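Local coordinates for PA14 domain-containing protein (Clostridium clariflavum, PDB 6QDI) that probably senses plant biomass outside the cell as a membrane-bound anti-sigma factor, here through its calcium-binding, sugar-recognising tandem PA14 domains, at residues 219-224 and 240-245. Residues are numbered along the deposited sequence; the frame is centred on the assembly and turned at random.
Sequences SYDDGA and SEINTA. With CA (calcium ion), chain E.
Y220 lays its ring along the backbone of 241-245 and reaches E241 with its hydroxyl: OH donates to OE2 over 2.7 Å, meeting that oxygen on the anti side, 24° out of the carboxylate plane, with ring and carboxylate planes 44° apart. CG of Y220 stands between the backbone N and the carbonyl carbon (chi1 55°), which turns the ring over the partner strand, so that the carbonyl O of N243 sits above one face, offset toward the rim. The side chain of N243 runs alongside the ring, its CB 3.6 Å from Y220 OH. Its amide then steadies the same carboxylate: ND2 gives an almost straight 3.1 Å bond to OE1 of E241, coming from above the carboxylate plane, while OD1 takes the backbone N-H of T244. Y220 and N243 form an antiparallel hydrogen-bonded pair, Y220 N to N243 O being 2.9 Å. This is the pairing of strands 212-220 and 242-252 in the second PA14 domain, a beta-sandwich, and it runs into a calcium site. There the peptide before D222 is cis, and D221 OD1 and D222 OD2 each bind calcium at 2.4 Å, alongside N266, G268 and A270; OG1 of T267 hydrogen-bonds D222 OD1. Aliphatic CG1 and CD1 of I242 rest against the D221 carboxylate in van der Waals contact, CG1 3.5 Å from OD2. On the other face from the Y220 ring, the adjacent non-hydrogen-bonded pair S219 and T244 joins OG to OG1 at 2.8 Å.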
ATOM      1  N   SER A 219      -7.845  -6.238 -11.386  1.00  7.80           N
ATOM      2  CA  SER A 219      -6.946  -7.282 -10.858  1.00  8.21           C
ATOM      3  C   SER A 219      -7.488  -7.685  -9.499  1.00  7.22           C
ATOM      4  O   SER A 219      -7.770  -6.833  -8.697  1.00  8.97           O
ATOM      5  CB  SER A 219      -5.554  -6.719 -10.723  1.00  9.89           C
ATOM      6  OG  SER A 219      -5.043  -6.271 -11.949  1.00 13.15           O
ATOM      7  N   TYR A 220      -7.654  -8.975  -9.260  1.00  7.82           N
ATOM      8  CA  TYR A 220      -8.406  -9.454  -8.089  1.00  8.14           C
ATOM      9  C   TYR A 220      -7.789 -10.712  -7.503  1.00  7.45           C
ATOM     10  O   TYR A 220      -7.220 -11.558  -8.231  1.00  8.88           O
ATOM     11  CB  TYR A 220      -9.903  -9.726  -8.452  1.00  8.90           C
ATOM     12  CG  TYR A 220     -10.080 -10.684  -9.609  1.00 10.15           C
ATOM     13  CD1 TYR A 220     -10.098 -10.248 -10.915  1.00 10.92           C
ATOM     14  CD2 TYR A 220     -10.184 -12.072  -9.419  1.00 11.71           C
ATOM     15  CE1 TYR A 220     -10.172 -11.126 -11.989  1.00 11.94           C
ATOM     16  CE2 TYR A 220     -10.304 -12.931 -10.501  1.00 12.20           C
ATOM     17  CZ  TYR A 220     -10.267 -12.469 -11.775  1.00 14.29           C
ATOM     18  OH  TYR A 220     -10.351 -13.289 -12.884  1.00 16.74           O
ATOM     19  N   ASP A 221      -8.003 -10.832  -6.193  1.00  6.77           N
ATOM     20  CA  ASP A 221      -7.776 -12.085  -5.469  1.00  7.10           C
ATOM     21  C   ASP A 221      -8.945 -12.095  -4.479  1.00  6.68           C
ATOM     22  O   ASP A 221      -8.891 -11.322  -3.518  1.00  6.88           O
ATOM     23  CB  ASP A 221      -6.447 -12.062  -4.721  1.00  7.88           C
ATOM     24  CG  ASP A 221      -6.263 -13.240  -3.806  1.00  7.67           C
ATOM     25  OD1 ASP A 221      -7.283 -13.976  -3.556  1.00  7.77           O
ATOM     26  OD2 ASP A 221      -5.135 -13.441  -3.326  1.00  8.51           O
ATOM     27  N   ASP A 222     -10.045 -12.832  -4.718  1.00  6.56           N
ATOM     28  CA  ASP A 222     -10.164 -13.936  -5.640  1.00  7.36           C
ATOM     29  C   ASP A 222     -11.446 -14.029  -6.449  1.00  7.45           C
ATOM     30  O   ASP A 222     -11.599 -14.983  -7.199  1.00  8.95           O
ATOM     31  CB  ASP A 222      -9.841 -15.283  -4.945  1.00  7.72           C
ATOM     32  CG  ASP A 222     -10.682 -15.507  -3.746  1.00  7.77           C
ATOM     33  OD1 ASP A 222     -11.894 -15.845  -3.923  1.00  9.31           O
ATOM     34  OD2 ASP A 222     -10.204 -15.350  -2.595  1.00  7.89           O
ATOM     35  N   GLY A 223     -12.329 -13.045  -6.349  1.00  7.19           N
ATOM     36  CA  GLY A 223     -13.448 -12.948  -7.277  1.00  7.28           C
ATOM     37  C   GLY A 223     -13.844 -11.501  -7.458  1.00  7.41           C
ATOM     38  O   GLY A 223     -13.686 -10.685  -6.537  1.00  6.92           O
ATOM     39  N   ALA A 224     -14.351 -11.178  -8.643  1.00  7.33           N
ATOM     40  CA  ALA A 224     -14.773  -9.821  -8.943  1.00  7.35           C
ATOM     41  C   ALA A 224     -15.719  -9.836 -10.103  1.00  7.14           C
ATOM     42  O   ALA A 224     -15.654 -10.690 -10.986  1.00  8.28           O
ATOM     43  CB  ALA A 224     -13.602  -8.914  -9.246  1.00  8.49           C
ATOM     44  N   SER A 240     -12.384 -17.761  -8.275  1.00 19.65           N
ATOM     45  CA  SER A 240     -11.617 -18.394  -7.178  1.00 18.22           C
ATOM     46  C   SER A 240     -10.171 -18.484  -7.639  1.00 18.38           C
ATOM     47  O   SER A 240      -9.600 -19.599  -7.717  1.00 22.08           O
ATOM     48  CB  SER A 240     -12.233 -19.773  -6.839  1.00 23.82           C
ATOM     49  OG  SER A 240     -11.679 -20.370  -5.673  1.00 29.61           O
ATOM     50  N   GLU A 241      -9.584 -17.363  -8.019  1.00 14.39           N
ATOM     51  CA  GLU A 241      -8.201 -17.320  -8.512  1.00 15.75           C
ATOM     52  C   GLU A 241      -7.635 -15.912  -8.295  1.00 14.21           C
ATOM     53  O   GLU A 241      -8.343 -14.926  -8.063  1.00 13.30           O
ATOM     54  CB  GLU A 241      -8.179 -17.584 -10.052  1.00 16.59           C
ATOM     55  CG  GLU A 241      -8.942 -16.513 -10.873  1.00 18.18           C
ATOM     56  CD  GLU A 241      -8.918 -16.689 -12.393  1.00 22.14           C
ATOM     57  OE1 GLU A 241      -8.201 -17.597 -12.893  1.00 24.03           O
ATOM     58  OE2 GLU A 241      -9.625 -15.884 -13.083  1.00 18.93           O
ATOM     59  N   ILE A 242      -6.327 -15.804  -8.465  1.00 15.10           N
ATOM     60  CA  ILE A 242      -5.648 -14.508  -8.520  1.00 14.27           C
ATOM     61  C   ILE A 242      -5.415 -14.224  -9.983  1.00 15.03           C
ATOM     62  O   ILE A 242      -4.708 -14.980 -10.636  1.00 18.49           O
ATOM     63  CB  ILE A 242      -4.287 -14.546  -7.787  1.00 17.73           C
ATOM     64  CG1 ILE A 242      -4.475 -15.041  -6.344  1.00 17.04           C
ATOM     65  CG2 ILE A 242      -3.612 -13.162  -7.829  1.00 19.82           C
ATOM     66  CD1 ILE A 242      -3.196 -15.448  -5.641  0.30 14.57           C
ATOM     67  N   ASN A 243      -6.030 -13.172 -10.531  1.00 13.03           N
ATOM     68  CA  ASN A 243      -5.934 -12.927 -11.934  1.00 13.40           C
ATOM     69  C   ASN A 243      -6.328 -11.509 -12.186  1.00 11.90           C
ATOM     70  O   ASN A 243      -6.543 -10.694 -11.290  1.00 11.55           O
ATOM     71  CB  ASN A 243      -6.794 -13.933 -12.709  1.00 15.47           C
ATOM     72  CG  ASN A 243      -6.158 -14.395 -14.039  1.00 19.77           C
ATOM     73  OD1 ASN A 243      -5.497 -13.627 -14.700  1.00 19.77           O
ATOM     74  ND2 ASN A 243      -6.373 -15.673 -14.423  1.00 24.97           N
ATOM     75  N   THR A 244      -6.241 -11.191 -13.458  1.00 14.29           N
ATOM     76  CA  THR A 244      -6.639  -9.906 -13.942  1.00 12.99           C
ATOM     77  C   THR A 244      -7.597 -10.188 -15.104  1.00 12.33           C
ATOM     78  O   THR A 244      -7.494 -11.211 -15.802  1.00 19.18           O
ATOM     79  CB  THR A 244      -5.429  -9.017 -14.410  1.00 16.94           C
ATOM     80  OG1 THR A 244      -4.500  -8.694 -13.347  1.00 18.37           O
ATOM     81  CG2 THR A 244      -5.869  -7.730 -15.024  1.00 17.95           C
ATOM     82  N   ALA A 245      -8.521  -9.272 -15.317  1.00  9.39           N
ATOM     83  CA  ALA A 245      -9.439  -9.307 -16.446  1.00  9.87           C
ATOM     84  C   ALA A 245      -9.566  -7.885 -16.971  1.00  9.09           C
ATOM     85  O   ALA A 245      -9.325  -6.908 -16.242  1.00  9.65           O
ATOM     86  CB  ALA A 245     -10.807  -9.830 -16.013  1.00 11.08           C
TER
HETATM   87 CA    CA E 404      -8.053 -15.042  -1.590  0.95  7.28          CA
HETATM   88  O   HOH W   1     -14.021 -16.242  -5.818  1.00 14.78           O